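Local coordinates for saframycin Mx1 synthetase B (Legionella pneumophila subsp. pneumophila, PDB 3KXW), which belongs to the ANL clan of AMP-binding enzymes and holds 5'-O-[(S)-(dodecanoyloxy)(hydroxy)phosphoryl]adenosine in its ligand pocket, at residues Lys254-Tyr259 and Ser289-Ala294; Cys274-Arg279 and Ala574-Asn579. All blocks are in the same frame, centred on the assembly; numbering follows the deposited sequence.

Interaction 1. Residues Lys254-Tyr259 and Ser289-Ala294; sequences KHITKY and SSWVTA
Ile256, on the last turns of helix 250-259, drives one methyl group squarely onto the indole of Trp291, in the loop that leads into strand 293-296. At CB the side chain forks. The CG2 branch, anti to the backbone N, lies beside the root of the tryptophan, 4.0 Å from Trp291 CB, with Ser290 OG somewhat farther off. The other branch leaves beside the backbone N through CG1 and is then extended (chi2 173°), which carries CD1 out from the helix to the ring. There Ile256 CD1 sits 3.4 Å from the centroid of the six-membered ring of Trp291 and only 3° off the ring normal, a nearly central CH-pi contact. Its distances to the six carbons accordingly differ little, from 3.6 Å to Trp291 CE3 to 3.8 Å to Trp291 CZ2. On the opposite face of the indole lies Ala294 CB, 3.3 Å above the plane and offset toward the rim, while Phe318 and Trp252 meet the indole edge-to-face. The ring nitrogen is held apart from the isoleucine: Trp291 NE1 is hydrogen-bonded to Ser264 O and, weakly, to Thr293 O. Ser290 OG is 3.8 Å from Ile256 O, but its hydrogen bond goes to Ala261 O beyond the helix. No hydrogen bond joins the two segments. Between them the contact is therefore apolar and CH-pi, the polar groups of Ser290 and Trp291 being satisfied elsewhere, while a hydrogen bond between Thr257 OG1 and Asp287 N adds a polar link alongside.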
# COMPACT_ATOMS: atom_id res chain seq x y z
N LYS A 254 -9.75 -5.89 17.36
CA LYS A 254 -9.76 -5.42 18.75
C LYS A 254 -9.58 -3.91 18.88
O LYS A 254 -10.31 -3.24 19.63
CB LYS A 254 -8.67 -6.11 19.58
CG LYS A 254 -9.03 -7.50 20.03
CD LYS A 254 -8.01 -7.97 21.08
CE LYS A 254 -8.35 -9.34 21.65
NZ LYS A 254 -7.32 -9.81 22.64
N HIS A 255 -8.62 -3.36 18.15
CA HIS A 255 -8.44 -1.90 18.21
C HIS A 255 -9.59 -1.13 17.60
O HIS A 255 -9.97 -0.08 18.12
CB HIS A 255 -7.11 -1.47 17.60
CG HIS A 255 -5.93 -1.89 18.42
ND1 HIS A 255 -4.72 -2.26 17.88
CD2 HIS A 255 -5.81 -2.02 19.76
CE1 HIS A 255 -3.89 -2.58 18.85
NE2 HIS A 255 -4.52 -2.44 20.00
N ILE A 256 -10.15 -1.63 16.50
CA ILE A 256 -11.29 -0.98 15.90
C ILE A 256 -12.39 -0.92 16.94
O ILE A 256 -13.11 0.09 17.08
CB ILE A 256 -11.78 -1.73 14.63
CG1 ILE A 256 -10.83 -1.42 13.44
CG2 ILE A 256 -13.23 -1.38 14.30
CD1 ILE A 256 -11.12 -2.27 12.15
N THR A 257 -12.50 -2.02 17.69
CA THR A 257 -13.51 -2.14 18.74
C THR A 257 -13.26 -1.13 19.86
O THR A 257 -14.17 -0.36 20.23
CB THR A 257 -13.50 -3.57 19.34
OG1 THR A 257 -13.94 -4.52 18.35
CG2 THR A 257 -14.43 -3.62 20.57
N LYS A 258 -12.05 -1.15 20.40
CA LYS A 258 -11.67 -0.31 21.53
C LYS A 258 -11.80 1.17 21.22
O LYS A 258 -12.35 1.92 22.02
CB LYS A 258 -10.24 -0.62 21.96
CG LYS A 258 -9.78 0.16 23.21
CD LYS A 258 -8.38 -0.30 23.64
CE LYS A 258 -7.84 0.57 24.76
NZ LYS A 258 -6.58 -0.00 25.29
N TYR A 259 -11.33 1.58 20.04
CA TYR A 259 -11.24 2.99 19.70
C TYR A 259 -12.44 3.50 18.91
O TYR A 259 -12.47 4.66 18.49
CB TYR A 259 -9.92 3.25 18.94
CG TYR A 259 -8.71 3.09 19.85
CD1 TYR A 259 -8.31 4.12 20.68
CD2 TYR A 259 -8.01 1.89 19.91
CE1 TYR A 259 -7.22 3.98 21.53
CE2 TYR A 259 -6.92 1.73 20.77
CZ TYR A 259 -6.54 2.78 21.58
OH TYR A 259 -5.45 2.66 22.43
N SER A 289 -19.51 -2.50 15.21
CA SER A 289 -20.62 -1.66 14.74
C SER A 289 -20.20 -0.24 14.35
O SER A 289 -20.86 0.37 13.53
CB SER A 289 -21.77 -1.61 15.77
OG SER A 289 -21.27 -1.26 17.05
N SER A 290 -19.14 0.29 14.96
CA SER A 290 -18.66 1.64 14.64
C SER A 290 -18.07 1.73 13.23
O SER A 290 -17.98 2.82 12.65
CB SER A 290 -17.60 2.12 15.65
OG SER A 290 -16.37 1.40 15.56
N TRP A 291 -17.64 0.58 12.72
CA TRP A 291 -16.83 0.48 11.50
C TRP A 291 -17.73 0.58 10.26
O TRP A 291 -18.22 -0.42 9.76
CB TRP A 291 -16.05 -0.84 11.53
CG TRP A 291 -14.96 -0.99 10.48
CD1 TRP A 291 -14.47 -0.01 9.65
CD2 TRP A 291 -14.21 -2.17 10.20
NE1 TRP A 291 -13.47 -0.54 8.84
CE2 TRP A 291 -13.30 -1.86 9.17
CE3 TRP A 291 -14.24 -3.48 10.70
CZ2 TRP A 291 -12.41 -2.81 8.65
CZ3 TRP A 291 -13.37 -4.41 10.18
CH2 TRP A 291 -12.46 -4.07 9.17
N VAL A 292 -17.97 1.80 9.78
CA VAL A 292 -18.93 2.02 8.70
C VAL A 292 -18.33 2.06 7.30
O VAL A 292 -19.07 1.94 6.33
CB VAL A 292 -19.79 3.30 8.93
CG1 VAL A 292 -20.55 3.20 10.23
CG2 VAL A 292 -18.92 4.58 8.86
N THR A 293 -17.01 2.22 7.21
CA THR A 293 -16.32 2.19 5.93
C THR A 293 -15.09 1.31 6.04
O THR A 293 -14.09 1.68 6.66
CB THR A 293 -15.87 3.58 5.48
OG1 THR A 293 -17.01 4.44 5.41
CG2 THR A 293 -15.20 3.51 4.10
N ALA A 294 -15.19 0.12 5.46
CA ALA A 294 -14.09 -0.85 5.45
C ALA A 294 -13.56 -0.84 4.04
O ALA A 294 -14.08 -1.57 3.17
CB ALA A 294 -14.59 -2.23 5.83

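Interaction 2. Residues Cys274-Arg279 and Ala574-Asn579; sequences CVKRIR and ATWQLN
Lys276 crosses the indole of Trp576 with its CE methylene over one ring face and its ammonium group lifted farther from the plane. CE makes the closest approach, 3.9 Å from the centroid of the five-membered ring of Trp576 and 28° off its normal, a CH-pi contact; Lys276 CD lies beside it, 3.5 Å from Leu578 O. The bend at chi4 (99°) turns Lys276 NZ up and away from the ring toward Gln577 O and leaves it 5.1 Å from the five-membered centroid, so any cation-pi attraction is weak at most. Lys276 NZ is hydrogen-bonded both to Lys580 O and, at 2.9 Å and from above the carbonyl plane, to Gln577 O. A water links the same nitrogen to Gln577 N, so the charge is gripped by backbone oxygens and solvent. At the root of the lysine, Arg279 turns back and binds Lys276 O through NH1 at 2.9 Å, using a carbonyl at the end of the helix. Trp576 in turn stacks with Phe522 of helix 515-533. The contact thus joins helix 269-277 of the AMP-binding region to the outermost strand 574-577 of the C-terminal sheet, an interface between the large N-terminal and small C-terminal parts of an ANL-type fold.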
# COMPACT_ATOMS: atom_id res chain seq x y z
N CYS A 274 -7.53 -12.22 7.98
CA CYS A 274 -8.35 -12.24 9.20
C CYS A 274 -9.23 -13.48 9.31
O CYS A 274 -9.27 -14.13 10.35
CB CYS A 274 -9.25 -11.01 9.28
SG CYS A 274 -8.38 -9.47 9.66
N VAL A 275 -9.93 -13.80 8.22
CA VAL A 275 -10.78 -14.98 8.21
C VAL A 275 -9.96 -16.24 8.50
O VAL A 275 -10.37 -17.10 9.29
CB VAL A 275 -11.52 -15.12 6.87
CG1 VAL A 275 -12.15 -16.53 6.72
CG2 VAL A 275 -12.57 -14.05 6.73
N LYS A 276 -8.81 -16.35 7.85
CA LYS A 276 -7.98 -17.54 7.97
C LYS A 276 -7.36 -17.70 9.37
O LYS A 276 -7.24 -18.83 9.88
CB LYS A 276 -6.87 -17.52 6.92
CG LYS A 276 -6.14 -18.85 6.85
CD LYS A 276 -5.81 -19.21 5.45
CE LYS A 276 -5.55 -20.70 5.31
NZ LYS A 276 -6.73 -21.39 4.77
N ARG A 277 -6.95 -16.58 9.97
CA ARG A 277 -6.12 -16.60 11.18
C ARG A 277 -6.91 -16.54 12.50
O ARG A 277 -6.38 -16.89 13.54
CB ARG A 277 -5.11 -15.44 11.17
CG ARG A 277 -3.89 -15.60 10.22
CD ARG A 277 -2.86 -16.63 10.69
NE ARG A 277 -2.27 -16.30 11.99
CZ ARG A 277 -1.12 -15.66 12.17
NH1 ARG A 277 -0.38 -15.27 11.13
NH2 ARG A 277 -0.68 -15.41 13.39
N ILE A 278 -8.14 -16.06 12.46
CA ILE A 278 -8.88 -15.79 13.70
C ILE A 278 -9.89 -16.90 14.01
O ILE A 278 -10.88 -17.06 13.31
CB ILE A 278 -9.55 -14.41 13.65
CG1 ILE A 278 -8.48 -13.32 13.42
CG2 ILE A 278 -10.36 -14.14 14.92
CD1 ILE A 278 -9.02 -11.92 13.31
N ARG A 279 -9.61 -17.68 15.05
CA ARG A 279 -10.50 -18.78 15.43
C ARG A 279 -11.81 -18.22 16.01
O ARG A 279 -11.81 -17.19 16.68
CB ARG A 279 -9.83 -19.67 16.48
CG ARG A 279 -8.63 -20.42 15.96
CD ARG A 279 -9.03 -21.28 14.77
NE ARG A 279 -7.86 -21.79 14.06
CZ ARG A 279 -7.36 -21.26 12.94
NH1 ARG A 279 -7.96 -20.21 12.37
NH2 ARG A 279 -6.28 -21.80 12.38
N ALA A 574 1.56 -30.83 2.66
CA ALA A 574 0.42 -29.99 3.03
C ALA A 574 0.35 -28.80 2.11
O ALA A 574 1.34 -28.43 1.47
CB ALA A 574 0.52 -29.54 4.49
N THR A 575 -0.84 -28.21 2.04
CA THR A 575 -1.04 -27.02 1.23
C THR A 575 -1.72 -25.99 2.10
O THR A 575 -2.55 -26.35 2.93
CB THR A 575 -1.91 -27.32 -0.02
OG1 THR A 575 -1.23 -28.28 -0.84
CG2 THR A 575 -2.15 -26.07 -0.86
N TRP A 576 -1.38 -24.72 1.91
CA TRP A 576 -2.06 -23.63 2.61
C TRP A 576 -2.58 -22.70 1.53
O TRP A 576 -1.84 -22.37 0.59
CB TRP A 576 -1.03 -22.92 3.49
CG TRP A 576 -1.45 -21.67 4.24
CD1 TRP A 576 -1.92 -21.60 5.52
CD2 TRP A 576 -1.34 -20.32 3.77
NE1 TRP A 576 -2.14 -20.28 5.87
CE2 TRP A 576 -1.78 -19.48 4.81
CE3 TRP A 576 -0.90 -19.73 2.57
CZ2 TRP A 576 -1.82 -18.08 4.68
CZ3 TRP A 576 -0.95 -18.35 2.44
CH2 TRP A 576 -1.40 -17.54 3.49
N GLN A 577 -3.84 -22.29 1.64
CA GLN A 577 -4.44 -21.36 0.68
C GLN A 577 -5.05 -20.18 1.42
O GLN A 577 -6.04 -20.34 2.16
CB GLN A 577 -5.52 -22.06 -0.15
CG GLN A 577 -5.02 -23.19 -1.05
CD GLN A 577 -4.42 -22.69 -2.35
OE1 GLN A 577 -4.00 -21.54 -2.45
NE2 GLN A 577 -4.38 -23.55 -3.37
N LEU A 578 -4.48 -19.00 1.23
CA LEU A 578 -4.93 -17.80 1.95
C LEU A 578 -6.43 -17.58 1.87
O LEU A 578 -7.08 -17.24 2.87
CB LEU A 578 -4.19 -16.57 1.42
CG LEU A 578 -4.69 -15.21 1.91
CD1 LEU A 578 -4.65 -15.14 3.41
CD2 LEU A 578 -3.82 -14.11 1.30
N ASN A 579 -7.00 -17.76 0.69
CA ASN A 579 -8.38 -17.34 0.48
C ASN A 579 -9.40 -18.45 0.65
O ASN A 579 -10.58 -18.25 0.38
CB ASN A 579 -8.56 -16.57 -0.84
CG ASN A 579 -8.33 -17.43 -2.05
OD1 ASN A 579 -8.31 -18.66 -1.98
ND2 ASN A 579 -8.16 -16.77 -3.18
O HOH W 1 -5.31 -23.67 3.70

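Overall arrangement
Helix 269-277 connects the two contacts. It supplies Lys276 to interaction 2, while its Tyr271 touches Trp291 and Ala294 of interaction 1. Strand 263-266, this helix and the neighbouring parallel strand 293-296 form a beta-alpha-beta crossover, with interaction 1 at the entrance to the second strand. The contacts do not touch: their centres are 22 Å apart and their nearest atoms about 7 Å. Interaction 1 lies within the AMP-binding region, the Trp291 side chain being about 10 Å from the bound 5'-O-[(S)-(dodecanoyloxy)(hydroxy)phosphoryl]adenosine. Interaction 2 joins that region to the C-terminal sheet, bringing together segments 295 residues apart in the chain, against 30 for interaction 1.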